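Local coordinates for protein alpha-1,3-glucanase (Paenibacillus glycanilyticus, PDB 6K0P) that hydrolyses alpha-1,3-glucan as a glycoside hydrolase of family 87, represented here by its catalytic domain with bound nigerose, at residues 105-110 with 276-281; 136-141 with 302-307; 326-331 with 350-355. The protein carries 1 engineered substitution. All coordinates share one frame; numbering follows the deposited sequence. Where two conformers were deposited one is given.

Overall arrangement
Contacts 1 and 2 join the N-terminal antiparallel beta domain (segments 105-110 and 136-141) to the parallel beta-helix (276-281 and 302-307), and their segments alternate along the chain. Contact 3, 326-331 with 350-355, follows both and lies within the beta-helix, joining two successive turns about 5 Å from the centre of the chain. The three centres lie about 10 to 11 Å apart, so they form one cluster: Phe107 stacks on His305, Asp138 makes a salt bridge to Arg350, and Arg280 makes another to Asp354. Contacts 1 and 2 each hold glycan-pocket residues from both domains, and contact 3 adds Ala330, so residues of the domain interface also line glycan pockets.

Contact 1 (105-110 with 276-281); sequences SKFSYL and NYINRV. With GLC (alpha-D-glucopyranose), chain D; GLC (alpha-D-glucopyranose), chain B.
Phe107 turns the edge of its ring to Tyr277 O, with CD1 3.1 Å from that oxygen and in line with the ring plane. Tyr277 O is buried and has no hydrogen-bonding partner in the model; the C-H edge of Phe107 lies against it, as does Phe329 CE2. The Phe107 and Ile278 side chains cross at about a right angle, Ile278 CG2 lying 4.0 Å from Phe107 CD1. Leu110 comes in crosswise over the next part of the loop, its CD1 3.5 Å from Ile278 O and close to Asn279 CB. No direct hydrogen bond links the segments; instead water 1 lies between Ser108 O and Ile278 O and can donate to either. Lys106, its chain fully extended from a chi1 of 172°, runs past one face of the Phe107 ring to place NZ 3.3 Å from O4 of a glucose of chain D; Gln248 O also accepts from NZ. Arg280 reaches a second sugar, NH2 donating to O5 of chain B glucose at 3.1 Å, while NE and NH1 make salt bridges to Asp282 and Asp354. Loop 105-110 connects strand 96-104 to strand 110-112; loop 276-281 follows strand 271-274 of the beta-helix and leads on to strand 286-289.

Contact 2 (136-141 with 302-307); sequences YEDAQL and WVEHFV. With GLC (alpha-D-glucopyranose), chain C.
Glu137, with chi1 at an intermediate -110° and a bend at chi2, swings its carboxylate toward His305, whose CG lies anti to its own carbonyl carbon and sends the ring out to meet it. The two side chains meet head-on, each reaching out from its own segment: His305 NE2 donates to Glu137 OE1 at 2.7 Å, with the oxygen in the imidazole plane but the nitrogen above the carboxylate plane, the two planes being 49° apart. The other oxygen, OE2, takes the N-H of Asp138, which helps fix the carboxylate's rotation. On the His305 ring, Glu304 CB sits centrally over one face, and Phe107 stacks on the ring. Replacing Glu137 by an alanine would probably leave His305 NE2 without this acceptor and the ring freer to turn.

Beside this pair, Trp302 NE1 grips the anti lone pair of Glu304 OE2 (2.7 Å, 166°), while Gln140 CG lies against Trp302 CZ2 at 3.8 Å. Gln140 NE2 donates to both water 2 and water 3. Water 2 lies within hydrogen-bonding distance of Glu137 OE2 and Glu304 OE1 and can donate to either; water 3 spans Asp138 OD2 and Glu304 OE2. The mutual repulsion of these acids is probably eased by Arg350, which makes a salt bridge to Asp138. Gln140 O, meanwhile, accepts from O6 of a glucose of chain C at 2.8 Å. Here a buried His-carboxylate hydrogen bond and two waters form part of the polar interface between the domain of strand 137-143 and the pectate-lyase-like beta-helix, beside a glycan pocket.

Contact 3 (326-331 with 350-355); sequences KNTFAA and RGTGDD. Engineered in segment 326-331: Ala331 (natural residue Asp).
Thr328 and Thr352 run alongside each other in the same direction, with Thr328 OG1 3.5 Å from Thr352 CB, at the close-packed middle of two loops laid one on the other beyond a parallel bridge. Next to that bridge Asn327 N donates to Arg350 O in the carbonyl plane (2.9 Å), and Thr328 N makes a weak bond to Gly351 O. Farther along, Ala330 O is held from opposite faces by Thr328 OG1 and by Gly353 N (3.0 Å), with a weak third bond from Asp354 N. Thr328's OG1 can do this because chi1 of 62° sets it between the backbone N and carbonyl carbon. Gly353 has no side chain, and its CA packs 3.6 Å from Phe329 O, where a CB would not fit. The engineered Ala331, an aspartate in the natural protein, puts CB 3.1 Å from Asp355 O.

The bridge end is buried too, and held by charge. Lys326 CD rides over one face of the Arg350 guanidinium, 3.5 Å from NH2, and both cations converge on Glu171, Arg350 having Asp138 as well. Water 4 fills the join here, donating to Asn327 OD1 and accepting from Arg350 NE at the edge of the guanidinium. By contrast, Asp354 is partly exposed: its CB packs on Ala331 N, but its carboxylate leads off toward Arg280. Parallel pairing of Lys326 with Arg350, continued by stacked turns after strands 319-326 and 343-350, is the repeat-to-repeat stacking of a parallel beta-helix, placed here where Ala330 touches a bound glucose.

Contact 1 (105-110 with 276-281)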
loop_
_atom_site.group_PDB
_atom_site.type_symbol
_atom_site.label_atom_id
_atom_site.label_comp_id
_atom_site.label_asym_id
_atom_site.label_seq_id
_atom_site.Cartn_x
_atom_site.Cartn_y
_atom_site.Cartn_z
ATOM N N SER A 105 -1.730 -9.931 -17.882
ATOM C CA SER A 105 -2.330 -10.396 -16.638
ATOM C C SER A 105 -1.463 -11.432 -15.925
ATOM O O SER A 105 -1.972 -12.169 -15.072
ATOM C CB SER A 105 -3.736 -10.942 -16.884
ATOM O OG SER A 105 -3.715 -11.903 -17.927
ATOM N N LYS A 106 -0.166 -11.501 -16.255
ATOM C CA LYS A 106 0.719 -12.476 -15.613
ATOM C C LYS A 106 0.649 -12.404 -14.086
ATOM O O LYS A 106 0.632 -13.440 -13.405
ATOM C CB LYS A 106 2.153 -12.259 -16.092
ATOM C CG LYS A 106 3.169 -13.100 -15.322
ATOM C CD LYS A 106 4.582 -12.855 -15.816
ATOM C CE LYS A 106 5.568 -13.755 -15.065
ATOM N NZ LYS A 106 6.932 -13.679 -15.650
ATOM N N PHE A 107 0.593 -11.195 -13.530
ATOM C CA PHE A 107 0.659 -10.989 -12.087
ATOM C C PHE A 107 -0.693 -10.722 -11.439
ATOM O O PHE A 107 -0.760 -10.612 -10.209
ATOM C CB PHE A 107 1.647 -9.859 -11.762
ATOM C CG PHE A 107 3.068 -10.204 -12.108
ATOM C CD1 PHE A 107 3.792 -11.047 -11.289
ATOM C CD2 PHE A 107 3.663 -9.715 -13.269
ATOM C CE1 PHE A 107 5.099 -11.395 -11.596
ATOM C CE2 PHE A 107 4.976 -10.053 -13.591
ATOM C CZ PHE A 107 5.695 -10.897 -12.751
ATOM N N SER A 108 -1.760 -10.613 -12.226
ATOM C CA SER A 108 -3.096 -10.369 -11.709
ATOM C C SER A 108 -3.912 -11.663 -11.719
ATOM O O SER A 108 -3.440 -12.726 -12.140
ATOM C CB SER A 108 -3.770 -9.260 -12.521
ATOM O OG SER A 108 -3.660 -9.533 -13.914
ATOM N N TYR A 109 -5.160 -11.558 -11.247
ATOM C CA TYR A 109 -6.122 -12.655 -11.159
ATOM C C TYR A 109 -5.754 -13.654 -10.067
ATOM O O TYR A 109 -5.049 -14.640 -10.317
ATOM C CB TYR A 109 -6.356 -13.332 -12.520
ATOM C CG TYR A 109 -7.109 -12.449 -13.494
ATOM C CD1 TYR A 109 -6.461 -11.426 -14.181
ATOM C CD2 TYR A 109 -8.467 -12.634 -13.724
ATOM C CE1 TYR A 109 -7.143 -10.609 -15.057
ATOM C CE2 TYR A 109 -9.154 -11.822 -14.601
ATOM C CZ TYR A 109 -8.487 -10.820 -15.269
ATOM O OH TYR A 109 -9.162 -10.007 -16.147
ATOM N N LEU A 110 -6.226 -13.391 -8.851
ATOM C CA LEU A 110 -6.041 -14.273 -7.707
ATOM C C LEU A 110 -7.425 -14.749 -7.284
ATOM O O LEU A 110 -8.372 -13.958 -7.248
ATOM C CB LEU A 110 -5.335 -13.523 -6.559
ATOM C CG LEU A 110 -3.811 -13.321 -6.639
ATOM C CD1 LEU A 110 -3.091 -14.665 -6.581
ATOM C CD2 LEU A 110 -3.367 -12.533 -7.879
ATOM N N ASN A 276 9.221 -12.160 -9.106
ATOM C CA ASN A 276 8.471 -13.118 -9.910
ATOM C C ASN A 276 7.386 -13.827 -9.103
ATOM O O ASN A 276 6.906 -14.893 -9.509
ATOM C CB ASN A 276 9.408 -14.110 -10.600
ATOM C CG ASN A 276 10.146 -14.991 -9.615
ATOM O OD1 ASN A 276 9.894 -14.939 -8.411
ATOM N ND2 ASN A 276 11.077 -15.802 -10.129
ATOM N N TYR A 277 6.981 -13.258 -7.969
ATOM C CA TYR A 277 5.866 -13.829 -7.231
ATOM C C TYR A 277 4.580 -13.607 -8.009
ATOM O O TYR A 277 4.355 -12.532 -8.572
ATOM C CB TYR A 277 5.759 -13.232 -5.818
ATOM C CG TYR A 277 6.729 -13.896 -4.870
ATOM C CD1 TYR A 277 8.048 -13.464 -4.791
ATOM C CD2 TYR A 277 6.343 -14.987 -4.089
ATOM C CE1 TYR A 277 8.961 -14.082 -3.944
ATOM C CE2 TYR A 277 7.256 -15.622 -3.243
ATOM C CZ TYR A 277 8.559 -15.158 -3.178
ATOM O OH TYR A 277 9.495 -15.762 -2.357
ATOM N N ILE A 278 3.764 -14.660 -8.073
ATOM C CA ILE A 278 2.429 -14.592 -8.648
ATOM C C ILE A 278 1.354 -14.886 -7.622
ATOM O O ILE A 278 0.166 -14.881 -7.960
ATOM C CB ILE A 278 2.287 -15.500 -9.883
ATOM C CG1 ILE A 278 2.603 -16.953 -9.515
ATOM C CG2 ILE A 278 3.208 -14.999 -10.993
ATOM C CD1 ILE A 278 2.299 -17.944 -10.632
ATOM N N ASN A 279 1.741 -15.158 -6.382
ATOM C CA ASN A 279 0.806 -15.306 -5.279
ATOM C C ASN A 279 1.587 -15.114 -3.989
ATOM O O ASN A 279 2.821 -15.072 -3.984
ATOM C CB ASN A 279 0.085 -16.670 -5.303
ATOM C CG ASN A 279 1.051 -17.838 -5.263
ATOM O OD1 ASN A 279 1.493 -18.324 -6.305
ATOM N ND2 ASN A 279 1.394 -18.286 -4.058
ATOM N N ARG A 280 0.847 -14.999 -2.896
ATOM C CA ARG A 280 1.441 -14.824 -1.582
ATOM C C ARG A 280 1.989 -16.148 -1.075
ATOM O O ARG A 280 1.368 -17.204 -1.259
ATOM C CB ARG A 280 0.369 -14.312 -0.620
ATOM C CG ARG A 280 0.842 -14.060 0.792
ATOM C CD ARG A 280 -0.280 -13.416 1.596
ATOM N NE ARG A 280 0.107 -13.225 2.987
ATOM C CZ ARG A 280 -0.520 -12.413 3.832
ATOM N NH1 ARG A 280 -1.564 -11.709 3.424
ATOM N NH2 ARG A 280 -0.097 -12.292 5.086
ATOM N N VAL A 281 3.158 -16.079 -0.441
ATOM C CA VAL A 281 3.751 -17.188 0.299
ATOM C C VAL A 281 4.242 -16.615 1.619
ATOM O O VAL A 281 4.899 -15.569 1.633
ATOM C CB VAL A 281 4.920 -17.826 -0.478
ATOM C CG1 VAL A 281 5.453 -19.061 0.265
ATOM C CG2 VAL A 281 4.492 -18.194 -1.900
HETATM C C1 GLC D . 7.167 -7.687 -19.558
HETATM C C2 GLC D . 5.826 -8.128 -18.984
HETATM C C3 GLC D . 5.970 -8.817 -17.634
HETATM C C4 GLC D . 6.959 -9.953 -17.808
HETATM C C5 GLC D . 8.243 -9.442 -18.442
HETATM C C6 GLC D . 9.214 -10.608 -18.585
HETATM O O2 GLC D . 4.932 -7.036 -18.955
HETATM O O3 GLC D . 4.735 -9.377 -17.323
HETATM O O4 GLC D . 7.311 -10.554 -16.571
HETATM O O5 GLC D . 7.986 -8.811 -19.689
HETATM O O6 GLC D . 8.732 -11.529 -19.549
HETATM C C1 GLC B . 2.067 -13.659 7.805
HETATM C C2 GLC B . 3.237 -14.282 8.540
HETATM C C3 GLC B . 4.438 -13.371 8.433
HETATM C C4 GLC B . 4.727 -13.041 6.974
HETATM C C5 GLC B . 3.513 -12.403 6.358
HETATM C C6 GLC B . 3.655 -12.183 4.859
HETATM O O1 GLC B . 1.699 -12.548 8.550
HETATM O O2 GLC B . 2.825 -14.514 9.891
HETATM O O3 GLC B . 5.567 -14.102 8.877
HETATM O O4 GLC B . 5.804 -12.147 6.854
HETATM O O5 GLC B . 2.426 -13.259 6.516
HETATM O O6 GLC B . 3.995 -13.324 4.124
HETATM O O HOH W 1 -0.945 -13.766 -10.391
#

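Contact 2 (136-141 with 302-307)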
loop_
_atom_site.group_PDB
_atom_site.type_symbol
_atom_site.label_atom_id
_atom_site.label_comp_id
_atom_site.label_asym_id
_atom_site.label_seq_id
_atom_site.Cartn_x
_atom_site.Cartn_y
_atom_site.Cartn_z
ATOM N N TYR A 136 -6.386 -5.870 -11.564
ATOM C CA TYR A 136 -5.592 -4.827 -12.203
ATOM C C TYR A 136 -4.098 -5.111 -12.104
ATOM O O TYR A 136 -3.626 -5.764 -11.171
ATOM C CB TYR A 136 -5.922 -3.452 -11.597
ATOM C CG TYR A 136 -7.233 -2.938 -12.136
ATOM C CD1 TYR A 136 -7.272 -2.226 -13.325
ATOM C CD2 TYR A 136 -8.436 -3.224 -11.502
ATOM C CE1 TYR A 136 -8.471 -1.801 -13.874
ATOM C CE2 TYR A 136 -9.645 -2.784 -12.036
ATOM C CZ TYR A 136 -9.651 -2.073 -13.220
ATOM O OH TYR A 136 -10.836 -1.634 -13.770
ATOM N N GLU A 137 -3.365 -4.633 -13.102
ATOM C CA GLU A 137 -1.910 -4.662 -13.076
ATOM C C GLU A 137 -1.395 -3.481 -13.890
ATOM O O GLU A 137 -2.171 -2.660 -14.393
ATOM C CB GLU A 137 -1.361 -6.014 -13.544
ATOM C CG GLU A 137 -0.722 -6.841 -12.422
ATOM C CD GLU A 137 0.572 -6.240 -11.910
ATOM O OE1 GLU A 137 0.951 -6.516 -10.754
ATOM O OE2 GLU A 137 1.233 -5.508 -12.679
ATOM N N ASP A 138 -0.071 -3.382 -14.004
ATOM C CA ASP A 138 0.550 -2.165 -14.507
ATOM C C ASP A 138 1.432 -2.456 -15.711
ATOM O O ASP A 138 2.047 -3.524 -15.817
ATOM C CB ASP A 138 1.447 -1.514 -13.447
ATOM C CG ASP A 138 0.680 -0.956 -12.264
ATOM O OD1 ASP A 138 -0.580 -0.972 -12.256
ATOM O OD2 ASP A 138 1.368 -0.499 -11.321
ATOM N N ALA A 139 1.520 -1.471 -16.601
ATOM C CA ALA A 139 2.471 -1.499 -17.705
ATOM C C ALA A 139 3.304 -0.227 -17.660
ATOM O O ALA A 139 2.771 0.869 -17.454
ATOM C CB ALA A 139 1.739 -1.580 -19.049
ATOM N N GLN A 140 4.614 -0.370 -17.857
ATOM C CA GLN A 140 5.564 0.734 -17.753
ATOM C C GLN A 140 6.173 1.025 -19.119
ATOM O O GLN A 140 6.550 0.101 -19.847
ATOM C CB GLN A 140 6.696 0.384 -16.772
ATOM C CG GLN A 140 6.244 0.035 -15.350
ATOM C CD GLN A 140 5.676 -1.372 -15.218
ATOM O OE1 GLN A 140 6.050 -2.279 -15.959
ATOM N NE2 GLN A 140 4.744 -1.545 -14.287
ATOM N N LEU A 141 6.299 2.311 -19.460
ATOM C CA LEU A 141 6.796 2.685 -20.781
ATOM C C LEU A 141 7.499 4.033 -20.724
ATOM O O LEU A 141 6.968 4.990 -20.156
ATOM C CB LEU A 141 5.632 2.775 -21.772
ATOM C CG LEU A 141 5.994 3.011 -23.236
ATOM C CD1 LEU A 141 6.678 1.782 -23.789
ATOM C CD2 LEU A 141 4.723 3.320 -24.044
ATOM N N TRP A 302 12.125 1.131 -6.234
ATOM C CA TRP A 302 10.799 0.802 -6.745
ATOM C C TRP A 302 10.743 -0.717 -6.819
ATOM O O TRP A 302 11.552 -1.334 -7.517
ATOM C CB TRP A 302 10.655 1.459 -8.123
ATOM C CG TRP A 302 9.470 1.101 -8.995
ATOM C CD1 TRP A 302 8.446 0.227 -8.732
ATOM C CD2 TRP A 302 9.214 1.643 -10.292
ATOM N NE1 TRP A 302 7.570 0.194 -9.803
ATOM C CE2 TRP A 302 8.031 1.049 -10.774
ATOM C CE3 TRP A 302 9.882 2.573 -11.099
ATOM C CZ2 TRP A 302 7.502 1.355 -12.027
ATOM C CZ3 TRP A 302 9.356 2.872 -12.346
ATOM C CH2 TRP A 302 8.176 2.267 -12.797
ATOM N N VAL A 303 9.848 -1.328 -6.041
ATOM C CA VAL A 303 9.794 -2.778 -5.886
ATOM C C VAL A 303 8.385 -3.260 -6.208
ATOM O O VAL A 303 7.402 -2.659 -5.756
ATOM C CB VAL A 303 10.196 -3.173 -4.447
ATOM C CG1 VAL A 303 10.126 -4.661 -4.239
ATOM C CG2 VAL A 303 11.591 -2.658 -4.135
ATOM N N GLU A 304 8.293 -4.347 -6.977
ATOM C CA GLU A 304 7.025 -4.965 -7.345
ATOM C C GLU A 304 7.133 -6.479 -7.322
ATOM O O GLU A 304 8.207 -7.048 -7.539
ATOM C CB GLU A 304 6.554 -4.575 -8.755
ATOM C CG GLU A 304 6.452 -3.071 -8.943
ATOM C CD GLU A 304 5.418 -2.642 -9.975
ATOM O OE1 GLU A 304 4.572 -3.468 -10.410
ATOM O OE2 GLU A 304 5.429 -1.444 -10.338
ATOM N N HIS A 305 5.998 -7.133 -7.069
ATOM C CA HIS A 305 5.875 -8.580 -7.280
ATOM C C HIS A 305 6.780 -9.378 -6.351
ATOM O O HIS A 305 7.306 -10.432 -6.728
ATOM C CB HIS A 305 6.046 -8.965 -8.754
ATOM C CG HIS A 305 5.160 -8.179 -9.665
ATOM N ND1 HIS A 305 5.573 -7.715 -10.895
ATOM C CD2 HIS A 305 3.882 -7.760 -9.508
ATOM C CE1 HIS A 305 4.584 -7.039 -11.458
ATOM N NE2 HIS A 305 3.548 -7.051 -10.637
ATOM N N PHE A 306 6.956 -8.859 -5.138
ATOM C CA PHE A 306 7.428 -9.602 -3.981
ATOM C C PHE A 306 6.266 -9.771 -3.016
ATOM O O PHE A 306 5.187 -9.196 -3.201
ATOM C CB PHE A 306 8.608 -8.877 -3.310
ATOM C CG PHE A 306 9.869 -8.925 -4.129
ATOM C CD1 PHE A 306 10.116 -7.971 -5.111
ATOM C CD2 PHE A 306 10.786 -9.951 -3.950
ATOM C CE1 PHE A 306 11.269 -8.028 -5.883
ATOM C CE2 PHE A 306 11.940 -10.012 -4.718
ATOM C CZ PHE A 306 12.182 -9.053 -5.688
ATOM N N VAL A 307 6.486 -10.581 -1.981
ATOM C CA VAL A 307 5.494 -10.667 -0.916
ATOM C C VAL A 307 5.479 -9.369 -0.113
ATOM O O VAL A 307 4.418 -8.770 0.105
ATOM C CB VAL A 307 5.726 -11.919 -0.049
ATOM C CG1 VAL A 307 4.670 -12.003 1.061
ATOM C CG2 VAL A 307 5.654 -13.169 -0.925
HETATM C C1 GLC C . 11.034 -4.955 -18.748
HETATM C C2 GLC C . 9.958 -6.011 -18.602
HETATM C C3 GLC C . 8.743 -5.861 -19.528
HETATM C C4 GLC C . 8.355 -4.419 -19.567
HETATM C C5 GLC C . 9.537 -3.640 -20.062
HETATM C C6 GLC C . 9.217 -2.170 -20.294
HETATM O O1 GLC C . 11.820 -5.262 -19.800
HETATM O O2 GLC C . 10.555 -7.277 -18.713
HETATM O O3 GLC C . 7.637 -6.461 -18.911
HETATM O O4 GLC C . 7.293 -4.265 -20.464
HETATM O O5 GLC C . 10.470 -3.694 -19.024
HETATM O O6 GLC C . 8.741 -1.499 -19.153
HETATM O O HOH W 2 3.692 -4.132 -12.868
HETATM O O HOH W 3 3.996 0.073 -11.817
#

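Contact 3 (326-331 with 350-355)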
loop_
_atom_site.group_PDB
_atom_site.type_symbol
_atom_site.label_atom_id
_atom_site.label_comp_id
_atom_site.label_asym_id
_atom_site.label_seq_id
_atom_site.Cartn_x
_atom_site.Cartn_y
_atom_site.Cartn_z
ATOM N N LYS A 326 4.777 -1.381 -5.127
ATOM C CA LYS A 326 3.575 -1.593 -5.922
ATOM C C LYS A 326 3.345 -3.068 -6.203
ATOM O O LYS A 326 4.286 -3.817 -6.479
ATOM C CB LYS A 326 3.616 -0.803 -7.240
ATOM C CG LYS A 326 3.466 0.715 -7.055
ATOM C CD LYS A 326 3.304 1.436 -8.404
ATOM C CE LYS A 326 4.638 1.887 -8.957
ATOM N NZ LYS A 326 4.469 2.429 -10.339
ATOM N N ASN A 327 2.076 -3.480 -6.124
ATOM C CA ASN A 327 1.656 -4.792 -6.594
ATOM C C ASN A 327 2.430 -5.907 -5.886
ATOM O O ASN A 327 3.076 -6.754 -6.503
ATOM C CB ASN A 327 1.738 -4.860 -8.125
ATOM C CG ASN A 327 1.122 -3.639 -8.777
ATOM O OD1 ASN A 327 -0.013 -3.267 -8.461
ATOM N ND2 ASN A 327 1.883 -2.976 -9.648
ATOM N N THR A 328 2.364 -5.874 -4.559
ATOM C CA THR A 328 2.946 -6.925 -3.732
ATOM C C THR A 328 1.857 -7.881 -3.262
ATOM O O THR A 328 0.656 -7.593 -3.331
ATOM C CB THR A 328 3.691 -6.358 -2.515
ATOM O OG1 THR A 328 2.774 -5.646 -1.673
ATOM C CG2 THR A 328 4.806 -5.402 -2.940
ATOM N N PHE A 329 2.287 -9.036 -2.769
ATOM C CA PHE A 329 1.327 -10.067 -2.405
ATOM C C PHE A 329 0.983 -10.101 -0.926
ATOM O O PHE A 329 0.032 -10.793 -0.546
ATOM C CB PHE A 329 1.753 -11.424 -2.977
ATOM C CG PHE A 329 1.648 -11.448 -4.469
ATOM C CD1 PHE A 329 0.451 -11.794 -5.082
ATOM C CD2 PHE A 329 2.698 -11.008 -5.256
ATOM C CE1 PHE A 329 0.326 -11.757 -6.458
ATOM C CE2 PHE A 329 2.580 -10.966 -6.640
ATOM C CZ PHE A 329 1.390 -11.342 -7.235
ATOM N N ALA A 330 1.698 -9.337 -0.104
ATOM C CA ALA A 330 1.305 -9.102 1.278
ATOM C C ALA A 330 1.686 -7.677 1.662
ATOM O O ALA A 330 1.659 -6.782 0.811
ATOM C CB ALA A 330 1.910 -10.148 2.221
ATOM N N ALA A 331 2.058 -7.462 2.925
ATOM C CA ALA A 331 2.316 -6.118 3.432
ATOM C C ALA A 331 3.450 -5.433 2.672
ATOM O O ALA A 331 4.358 -6.080 2.150
ATOM C CB ALA A 331 2.671 -6.186 4.924
ATOM N N ARG A 350 1.002 1.233 -3.810
ATOM C CA ARG A 350 -0.251 0.962 -4.507
ATOM C C ARG A 350 -0.329 -0.532 -4.776
ATOM O O ARG A 350 0.628 -1.125 -5.282
ATOM C CB ARG A 350 -0.344 1.728 -5.835
ATOM C CG ARG A 350 -1.670 1.474 -6.561
ATOM C CD ARG A 350 -1.778 2.297 -7.832
ATOM N NE ARG A 350 -0.928 1.816 -8.929
ATOM C CZ ARG A 350 -0.078 2.579 -9.619
ATOM N NH1 ARG A 350 0.078 3.873 -9.325
ATOM N NH2 ARG A 350 0.608 2.057 -10.625
ATOM N N GLY A 351 -1.463 -1.144 -4.454
ATOM C CA GLY A 351 -1.628 -2.556 -4.735
ATOM C C GLY A 351 -0.924 -3.521 -3.801
ATOM O O GLY A 351 -0.567 -4.629 -4.224
ATOM N N THR A 352 -0.712 -3.156 -2.538
ATOM C CA THR A 352 -0.188 -4.167 -1.624
ATOM C C THR A 352 -1.234 -5.257 -1.379
ATOM O O THR A 352 -2.425 -5.092 -1.673
ATOM C CB THR A 352 0.296 -3.558 -0.305
ATOM O OG1 THR A 352 -0.813 -3.012 0.421
ATOM C CG2 THR A 352 1.341 -2.467 -0.550
ATOM N N GLY A 353 -0.771 -6.397 -0.856
ATOM C CA GLY A 353 -1.630 -7.555 -0.675
ATOM C C GLY A 353 -2.017 -7.804 0.772
ATOM O O GLY A 353 -2.681 -8.797 1.102
ATOM N N ASP A 354 -1.568 -6.912 1.647
ATOM C CA ASP A 354 -1.942 -6.854 3.061
ATOM C C ASP A 354 -1.626 -5.426 3.499
ATOM O O ASP A 354 -1.386 -4.559 2.649
ATOM C CB ASP A 354 -1.214 -7.946 3.854
ATOM C CG ASP A 354 -1.999 -8.423 5.069
ATOM O OD1 ASP A 354 -2.252 -7.616 5.993
ATOM O OD2 ASP A 354 -2.354 -9.619 5.113
ATOM N N ASP A 355 -1.629 -5.165 4.814
ATOM C CA ASP A 355 -1.413 -3.813 5.333
ATOM C C ASP A 355 -0.268 -3.137 4.588
ATOM O O ASP A 355 0.847 -3.661 4.544
ATOM C CB ASP A 355 -1.046 -3.878 6.822
ATOM C CG ASP A 355 -2.182 -4.344 7.717
ATOM O OD1 ASP A 355 -3.371 -4.085 7.429
ATOM O OD2 ASP A 355 -1.855 -4.957 8.760
HETATM O O HOH W 4 -1.252 -0.994 -9.587
#